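Local coordinates for uncharacterized protein (Paraburkholderia phytofirmans, PDB 5T11) that forms a dodecamer of the periplasmic lipoprotein PelC and probably helps guide Pel polysaccharide across the outer membrane, at residues Lys20-Ser25 against Met80-Ser85; Ile42-Leu47 against Val55-Ala60; Ala88-Ser93 against Ala124-Ala129. The protein carries 1 engineered substitution. All coordinates share one frame; numbering follows the deposited sequence.

Contact 1 of 3, residues Lys20-Ser25 against Met80-Ser85. Engineered in segment 80-85: Met80 (natural residue Leu).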
loop_
_atom_site.group_PDB
_atom_site.type_symbol
_atom_site.label_atom_id
_atom_site.label_comp_id
_atom_site.label_asym_id
_atom_site.label_seq_id
_atom_site.Cartn_x
_atom_site.Cartn_y
_atom_site.Cartn_z
ATOM N N LYS B 20 29.137 -15.020 44.519
ATOM C CA LYS B 20 28.123 -14.058 44.097
ATOM C C LYS B 20 28.414 -13.606 42.670
ATOM O O LYS B 20 29.515 -13.135 42.373
ATOM C CB LYS B 20 28.080 -12.869 45.053
ATOM C CG LYS B 20 27.971 -13.298 46.509
ATOM C CD LYS B 20 27.499 -12.188 47.433
ATOM C CE LYS B 20 27.118 -12.768 48.792
ATOM N NZ LYS B 20 26.249 -13.980 48.653
ATOM N N VAL B 21 27.432 -13.756 41.792
ATOM C CA VAL B 21 27.553 -13.406 40.381
ATOM C C VAL B 21 26.533 -12.324 40.059
ATOM O O VAL B 21 25.343 -12.475 40.357
ATOM C CB VAL B 21 27.332 -14.629 39.474
ATOM C CG1 VAL B 21 27.387 -14.229 37.996
ATOM C CG2 VAL B 21 28.335 -15.718 39.801
ATOM N N ALA B 22 26.996 -11.242 39.446
ATOM C CA ALA B 22 26.115 -10.216 38.905
ATOM C C ALA B 22 26.006 -10.403 37.398
ATOM O O ALA B 22 27.024 -10.582 36.721
ATOM C CB ALA B 22 26.634 -8.814 39.229
ATOM N N VAL B 23 24.777 -10.386 36.884
ATOM C CA VAL B 23 24.531 -10.391 35.440
ATOM C C VAL B 23 24.390 -8.942 34.998
ATOM O O VAL B 23 23.548 -8.201 35.521
ATOM C CB VAL B 23 23.284 -11.209 35.075
ATOM C CG1 VAL B 23 22.969 -11.069 33.577
ATOM C CG2 VAL B 23 23.470 -12.672 35.481
ATOM N N VAL B 24 25.235 -8.531 34.058
ATOM C CA VAL B 24 25.376 -7.135 33.668
ATOM C C VAL B 24 25.133 -7.017 32.166
ATOM O O VAL B 24 25.729 -7.762 31.380
ATOM C CB VAL B 24 26.772 -6.602 34.040
ATOM C CG1 VAL B 24 27.160 -5.424 33.175
ATOM C CG2 VAL B 24 26.823 -6.234 35.509
ATOM N N SER B 25 24.254 -6.084 31.789
ATOM C CA SER B 25 24.048 -5.557 30.440
ATOM C C SER B 25 24.505 -6.483 29.326
ATOM O O SER B 25 25.646 -6.405 28.858
ATOM C CB SER B 25 24.753 -4.213 30.279
ATOM O OG SER B 25 26.160 -4.384 30.268
HETATM N N MSE B 80 29.141 -2.046 36.194
HETATM C CA MSE B 80 30.346 -2.566 36.832
HETATM C C MSE B 80 30.511 -2.030 38.250
HETATM O O MSE B 80 30.805 -2.785 39.180
HETATM C CB MSE B 80 31.583 -2.220 36.007
HETATM C CG MSE B 80 31.647 -2.953 34.688
HETATM SE SE MSE B 80 31.571 -4.880 34.965
HETATM C CE MSE B 80 31.212 -5.439 33.124
ATOM N N GLU B 81 30.340 -0.715 38.407
ATOM C CA GLU B 81 30.375 -0.133 39.746
ATOM C C GLU B 81 29.303 -0.753 40.634
ATOM O O GLU B 81 29.563 -1.079 41.797
ATOM C CB GLU B 81 30.211 1.387 39.670
ATOM N N TRP B 82 28.098 -0.953 40.090
ATOM C CA TRP B 82 27.037 -1.616 40.844
ATOM C C TRP B 82 27.464 -3.011 41.294
ATOM O O TRP B 82 27.225 -3.404 42.441
ATOM C CB TRP B 82 25.763 -1.693 40.000
ATOM C CG TRP B 82 24.629 -2.381 40.709
ATOM C CD1 TRP B 82 23.710 -1.803 41.540
ATOM C CD2 TRP B 82 24.301 -3.777 40.658
ATOM N NE1 TRP B 82 22.831 -2.752 42.009
ATOM C CE2 TRP B 82 23.172 -3.971 41.484
ATOM C CE3 TRP B 82 24.857 -4.882 40.007
ATOM C CZ2 TRP B 82 22.582 -5.223 41.661
ATOM C CZ3 TRP B 82 24.272 -6.126 40.186
ATOM C CH2 TRP B 82 23.145 -6.285 41.007
ATOM N N ALA B 83 28.085 -3.781 40.394
ATOM C CA ALA B 83 28.558 -5.118 40.748
ATOM C C ALA B 83 29.547 -5.064 41.897
ATOM O O ALA B 83 29.493 -5.891 42.817
ATOM C CB ALA B 83 29.205 -5.795 39.536
ATOM N N ARG B 84 30.463 -4.098 41.863
ATOM C CA ARG B 84 31.418 -3.970 42.952
ATOM C C ARG B 84 30.721 -3.592 44.254
ATOM O O ARG B 84 31.107 -4.067 45.326
ATOM C CB ARG B 84 32.501 -2.958 42.578
ATOM C CG ARG B 84 33.465 -3.471 41.506
ATOM C CD ARG B 84 34.655 -2.546 41.293
ATOM N NE ARG B 84 34.291 -1.311 40.601
ATOM C CZ ARG B 84 34.251 -1.174 39.279
ATOM N NH1 ARG B 84 34.552 -2.200 38.490
ATOM N NH2 ARG B 84 33.916 -0.006 38.744
ATOM N N SER B 85 29.676 -2.761 44.189
ATOM C CA SER B 85 28.954 -2.414 45.411
ATOM C C SER B 85 28.174 -3.600 45.965
ATOM O O SER B 85 27.937 -3.658 47.175
ATOM C CB SER B 85 28.015 -1.228 45.166
ATOM O OG SER B 85 26.884 -1.606 44.394
#
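Apolar packing of a short helix on one face of the sheet joins Ala22 and Val24 of strand 21-28 to Met80, Trp82 and Ala83 of helix 78-85. Strand and helix run nearly antiparallel, at 165° between their directions, with their axes 9.1 Å apart. The nearest CA atoms are those of Ala22 and Ala83, 5.9 Å apart, and Ala22 CB meets Ala83 CB at 4.0 Å. The same Ala22 methyl lies at the edge of the indole, near the ring plane, 3.7 Å from Trp82 CZ3. Trp82 CG stands anti to the backbone N (chi1 179°), which carries the six-membered ring toward the strand. In this alpha/beta fold the helix lies on the sheet face opposite helix 35-49, which Val21 and Val23 touch. Helix 78-85 leads into strand 90-99, the parallel neighbour of strand 21-28, and Val91 of that strand also touches Val24, Met80 and Ala83. Earlier in the helix, and opposite the later strand residue Val24, the engineered selenomethionine Met80 starts out pointing away from the strand, but a bend at chi2 (-57°) brings its CE to 4.1 Å from Val24 CG1. Ala58 and Pro59 pack against the Trp82 side chain.

Contact 2 of 3, residues Ile42-Leu47 against Val55-Ala60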
loop_
_atom_site.group_PDB
_atom_site.type_symbol
_atom_site.label_atom_id
_atom_site.label_comp_id
_atom_site.label_asym_id
_atom_site.label_seq_id
_atom_site.Cartn_x
_atom_site.Cartn_y
_atom_site.Cartn_z
ATOM N N ILE B 42 16.857 -15.014 31.441
ATOM C CA ILE B 42 17.053 -16.449 31.263
ATOM C C ILE B 42 18.401 -16.860 31.839
ATOM O O ILE B 42 18.508 -17.875 32.542
ATOM C CB ILE B 42 16.921 -16.838 29.775
ATOM C CG1 ILE B 42 15.495 -16.613 29.286
ATOM C CG2 ILE B 42 17.310 -18.319 29.571
ATOM C CD1 ILE B 42 15.372 -16.512 27.728
ATOM N N ALA B 43 19.441 -16.051 31.600
ATOM C CA ALA B 43 20.778 -16.425 32.059
ATOM C C ALA B 43 20.852 -16.433 33.577
ATOM O O ALA B 43 21.450 -17.344 34.170
ATOM C CB ALA B 43 21.839 -15.483 31.483
ATOM N N ALA B 44 20.240 -15.431 34.224
ATOM C CA ALA B 44 20.232 -15.387 35.683
ATOM C C ALA B 44 19.584 -16.639 36.263
ATOM O O ALA B 44 20.132 -17.265 37.184
ATOM C CB ALA B 44 19.515 -14.130 36.180
ATOM N N ASN B 45 18.415 -17.024 35.734
ATOM C CA ASN B 45 17.743 -18.216 36.248
ATOM C C ASN B 45 18.556 -19.479 35.964
ATOM O O ASN B 45 18.591 -20.394 36.795
ATOM C CB ASN B 45 16.332 -18.332 35.673
ATOM C CG ASN B 45 15.286 -17.600 36.524
ATOM O OD1 ASN B 45 15.625 -16.776 37.384
ATOM N ND2 ASN B 45 14.009 -17.911 36.294
ATOM N N THR B 46 19.235 -19.534 34.816
ATOM C CA THR B 46 20.042 -20.705 34.482
ATOM C C THR B 46 21.189 -20.883 35.473
ATOM O O THR B 46 21.379 -21.970 36.036
ATOM C CB THR B 46 20.575 -20.579 33.047
ATOM O OG1 THR B 46 19.480 -20.464 32.124
ATOM C CG2 THR B 46 21.423 -21.797 32.670
ATOM N N LEU B 47 21.954 -19.812 35.715
ATOM C CA LEU B 47 23.002 -19.846 36.734
ATOM C C LEU B 47 22.457 -20.301 38.080
ATOM O O LEU B 47 23.133 -21.033 38.816
ATOM C CB LEU B 47 23.647 -18.469 36.883
ATOM C CG LEU B 47 24.507 -17.927 35.743
ATOM C CD1 LEU B 47 25.007 -16.527 36.119
ATOM C CD2 LEU B 47 25.672 -18.867 35.425
ATOM N N VAL B 55 22.599 -14.718 42.779
ATOM C CA VAL B 55 22.728 -14.213 41.414
ATOM C C VAL B 55 21.769 -13.041 41.254
ATOM O O VAL B 55 20.574 -13.182 41.531
ATOM C CB VAL B 55 22.407 -15.296 40.366
ATOM C CG1 VAL B 55 22.526 -14.723 38.973
ATOM C CG2 VAL B 55 23.316 -16.513 40.539
ATOM N N ARG B 56 22.283 -11.890 40.806
ATOM C CA ARG B 56 21.474 -10.679 40.690
ATOM C C ARG B 56 21.735 -10.002 39.355
ATOM O O ARG B 56 22.870 -9.991 38.871
ATOM C CB ARG B 56 21.770 -9.684 41.834
ATOM N N ILE B 57 20.672 -9.439 38.773
ATOM C CA ILE B 57 20.753 -8.675 37.535
ATOM C C ILE B 57 20.914 -7.200 37.874
ATOM O O ILE B 57 20.095 -6.629 38.605
ATOM C CB ILE B 57 19.497 -8.893 36.674
ATOM C CG1 ILE B 57 19.305 -10.375 36.344
ATOM C CG2 ILE B 57 19.561 -8.022 35.422
ATOM C CD1 ILE B 57 18.000 -10.664 35.608
ATOM N N ALA B 58 21.954 -6.574 37.325
ATOM C CA ALA B 58 22.130 -5.140 37.502
ATOM C C ALA B 58 20.956 -4.372 36.884
ATOM O O ALA B 58 20.418 -4.764 35.844
ATOM C CB ALA B 58 23.445 -4.689 36.872
ATOM N N PRO B 59 20.537 -3.274 37.500
ATOM C CA PRO B 59 19.393 -2.516 36.981
ATOM C C PRO B 59 19.749 -1.734 35.720
ATOM O O PRO B 59 20.912 -1.603 35.335
ATOM C CB PRO B 59 19.044 -1.574 38.135
ATOM C CG PRO B 59 20.327 -1.395 38.872
ATOM C CD PRO B 59 21.056 -2.709 38.759
ATOM N N ALA B 60 18.709 -1.199 35.080
ATOM C CA ALA B 60 18.868 -0.402 33.859
ATOM C C ALA B 60 19.480 0.969 34.151
ATOM O O ALA B 60 18.790 1.990 34.124
ATOM C CB ALA B 60 17.531 -0.239 33.155
#
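Helix 42-47 and strand 55-57 run almost exactly antiparallel, 174° between their directions, with axes 8.4 Å apart at closest approach. The nearest CA atoms belong to Ala44 and Val55, 6.4 Å apart, and the small Ala44 side chain points at the strand. Its methyl meets Val55 and Ile57, two positions apart on the strand: Ala44 CB lies 3.8 Å from Ile57 CG1 and equally near Ile57 CD1, and 4.1 Å from Val55 CG1. The first bond of the Ile57 side chain runs alongside the helix rather than at it; with CG1 anti to the carbonyl carbon (chi1 -58°), the longer branch reaches over to Ala44. Val55 packs between Ala44 and Leu47, one helical turn apart. Val55 CG1 lies against the backbone of Ala44, 3.9 Å from Ala44 O, and also near Leu47 CD1, while Val55 CG2 approaches Leu47 CB at 4.2 Å, the Leu47 and Val55 side chains crossing at about a right angle. Within the helix, Ile42 O accepts from both the backbone N and OG1 of Thr46, the hydroxyl standing above the carbonyl plane. On another side of the helix Asn45 ND2 donates to Thr130 OG1 of a neighbouring subunit. The whole is the second half of a beta-alpha-beta crossover, in which helix 35-49 connects the parallel strands 21-28 and 55-57 and packs antiparallel to strand 55-57 on one face of the sheet.

Contact 3 of 3, residues Ala88-Ser93 against Ala124-Ala129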
loop_
_atom_site.group_PDB
_atom_site.type_symbol
_atom_site.label_atom_id
_atom_site.label_comp_id
_atom_site.label_asym_id
_atom_site.label_seq_id
_atom_site.Cartn_x
_atom_site.Cartn_y
_atom_site.Cartn_z
ATOM N N ALA B 88 29.902 -8.744 44.321
ATOM C CA ALA B 88 29.946 -9.888 43.421
ATOM C C ALA B 88 31.380 -10.358 43.224
ATOM O O ALA B 88 32.309 -9.555 43.104
ATOM C CB ALA B 88 29.329 -9.526 42.062
ATOM N N ARG B 89 31.561 -11.675 43.180
ATOM C CA ARG B 89 32.870 -12.198 42.818
ATOM C C ARG B 89 33.076 -12.222 41.303
ATOM O O ARG B 89 34.203 -12.010 40.836
ATOM C CB ARG B 89 33.064 -13.594 43.415
ATOM C CG ARG B 89 34.519 -14.072 43.387
ATOM C CD ARG B 89 34.659 -15.435 44.036
ATOM N NE ARG B 89 35.992 -16.006 43.856
ATOM C CZ ARG B 89 36.381 -17.159 44.389
ATOM N NH1 ARG B 89 35.539 -17.860 45.138
ATOM N NH2 ARG B 89 37.609 -17.613 44.177
ATOM N N TYR B 90 32.018 -12.476 40.526
ATOM C CA TYR B 90 32.099 -12.493 39.064
ATOM C C TYR B 90 30.955 -11.698 38.446
ATOM O O TYR B 90 29.890 -11.530 39.046
ATOM C CB TYR B 90 32.049 -13.917 38.491
ATOM C CG TYR B 90 33.109 -14.857 39.004
ATOM C CD1 TYR B 90 34.417 -14.777 38.541
ATOM C CD2 TYR B 90 32.803 -15.834 39.941
ATOM C CE1 TYR B 90 35.393 -15.638 39.006
ATOM C CE2 TYR B 90 33.772 -16.703 40.410
ATOM C CZ TYR B 90 35.069 -16.599 39.939
ATOM O OH TYR B 90 36.051 -17.455 40.395
ATOM N N VAL B 91 31.189 -11.224 37.221
ATOM C CA VAL B 91 30.172 -10.586 36.393
ATOM C C VAL B 91 29.986 -11.431 35.137
ATOM O O VAL B 91 30.971 -11.819 34.494
ATOM C CB VAL B 91 30.550 -9.140 36.019
ATOM C CG1 VAL B 91 29.769 -8.675 34.811
ATOM C CG2 VAL B 91 30.265 -8.215 37.164
ATOM N N LEU B 92 28.733 -11.734 34.810
ATOM C CA LEU B 92 28.380 -12.369 33.550
ATOM C C LEU B 92 27.842 -11.287 32.626
ATOM O O LEU B 92 26.873 -10.600 32.969
ATOM C CB LEU B 92 27.342 -13.477 33.741
ATOM C CG LEU B 92 26.983 -14.183 32.421
ATOM C CD1 LEU B 92 28.068 -15.179 32.049
ATOM C CD2 LEU B 92 25.597 -14.858 32.429
ATOM N N SER B 93 28.504 -11.102 31.492
ATOM C CA SER B 93 28.085 -10.175 30.457
ATOM C C SER B 93 28.041 -10.939 29.137
ATOM O O SER B 93 28.257 -12.154 29.094
ATOM C CB SER B 93 29.028 -8.969 30.384
ATOM O OG SER B 93 28.464 -7.942 29.586
ATOM N N ALA B 124 39.633 -9.387 34.736
ATOM C CA ALA B 124 40.039 -10.381 33.748
ATOM C C ALA B 124 38.854 -11.234 33.302
ATOM O O ALA B 124 38.056 -11.694 34.124
ATOM C CB ALA B 124 41.140 -11.279 34.326
ATOM N N VAL B 125 38.748 -11.457 31.992
ATOM C CA VAL B 125 37.822 -12.460 31.465
ATOM C C VAL B 125 38.387 -13.839 31.801
ATOM O O VAL B 125 39.444 -14.227 31.294
ATOM C CB VAL B 125 37.611 -12.302 29.955
ATOM C CG1 VAL B 125 36.809 -13.486 29.410
ATOM C CG2 VAL B 125 36.898 -10.990 29.650
ATOM N N VAL B 126 37.694 -14.578 32.673
ATOM C CA VAL B 126 38.176 -15.886 33.113
ATOM C C VAL B 126 37.465 -17.030 32.410
ATOM O O VAL B 126 37.889 -18.190 32.549
ATOM C CB VAL B 126 38.056 -16.047 34.646
ATOM C CG1 VAL B 126 38.914 -14.995 35.374
ATOM C CG2 VAL B 126 36.598 -15.981 35.092
ATOM N N TRP B 127 36.425 -16.744 31.633
ATOM C CA TRP B 127 35.670 -17.761 30.916
ATOM C C TRP B 127 34.806 -17.050 29.890
ATOM O O TRP B 127 34.345 -15.927 30.130
ATOM C CB TRP B 127 34.806 -18.590 31.880
ATOM C CG TRP B 127 33.900 -19.607 31.247
ATOM C CD1 TRP B 127 34.156 -20.935 31.074
ATOM C CD2 TRP B 127 32.574 -19.381 30.738
ATOM N NE1 TRP B 127 33.083 -21.550 30.475
ATOM C CE2 TRP B 127 32.095 -20.620 30.263
ATOM C CE3 TRP B 127 31.751 -18.254 30.642
ATOM C CZ2 TRP B 127 30.831 -20.762 29.685
ATOM C CZ3 TRP B 127 30.488 -18.393 30.062
ATOM C CH2 TRP B 127 30.042 -19.637 29.590
ATOM N N SER B 128 34.601 -17.702 28.749
ATOM C CA SER B 128 33.729 -17.132 27.730
ATOM C C SER B 128 33.226 -18.260 26.845
ATOM O O SER B 128 33.788 -19.363 26.831
ATOM C CB SER B 128 34.452 -16.064 26.898
ATOM O OG SER B 128 35.617 -16.588 26.268
ATOM N N ALA B 129 32.159 -17.967 26.102
ATOM C CA ALA B 129 31.549 -18.978 25.251
ATOM C C ALA B 129 30.616 -18.317 24.248
ATOM O O ALA B 129 30.167 -17.182 24.432
ATOM C CB ALA B 129 30.787 -20.029 26.065
#
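Apolar contacts alone join the two strands, through two pairs of side chains: Tyr90 with Val126, and Leu92 with Trp127. In the first, Val126 CG2 approaches Tyr90 CE1 at 4.1 Å, oblique to the phenol ring, and the two side chains cross at about a right angle. With Val126 CG1 anti to the carbonyl carbon (chi1 -62°), CG2, the methyl that touches, falls between the backbone N and the carbonyl carbon. In the second, looser pair, Leu92 CD1 lies 4.5 Å from Trp127 CZ3, again oblique to the ring. The backbones stay well apart, 9.2 Å between the CA atoms of Tyr90 and Val126 and likewise of Leu92 and Ser128, because strand 109-119 runs between them, antiparallel to both, in the mixed sheet. Leu117 of that middle strand touches Tyr90 and Trp127, so the contact reaches over an intervening strand. Val126 and Trp127 both face Leu117, which makes a classic beta bulge; two consecutive residues thereby turn their side chains toward strand 90-99. Within segment 88-93, Arg89 CG lies over one face of the Tyr90 ring, toward its rim. Polar links lead outward: Arg89 NH1 forms a salt bridge with Asp19, and Ser128 N donates to Thr10 OG1.

In the fold
After the outermost strand 5-9, which pairs with strand 125-134, strand 21-28 is followed by helix 35-49, and contact 2 closes a short loop of seven residues when strand 55-57 returns beside that helix. Contact 1 closes a longer loop as helix 78-85 packs on strand 21-28, so contact 2 is nested inside it. Contact 3 opens only afterwards, in series, and closes when strand 125-134 comes back past strand 109-119. All three reach one mixed sheet: residues 20-25 pair with strand 55-57 through Val23 and Arg56, and with strand 90-99 through Ala22 and Leu92. Leu92 also meets Ala43 and Leu47, tying contact 3 to helix 35-49.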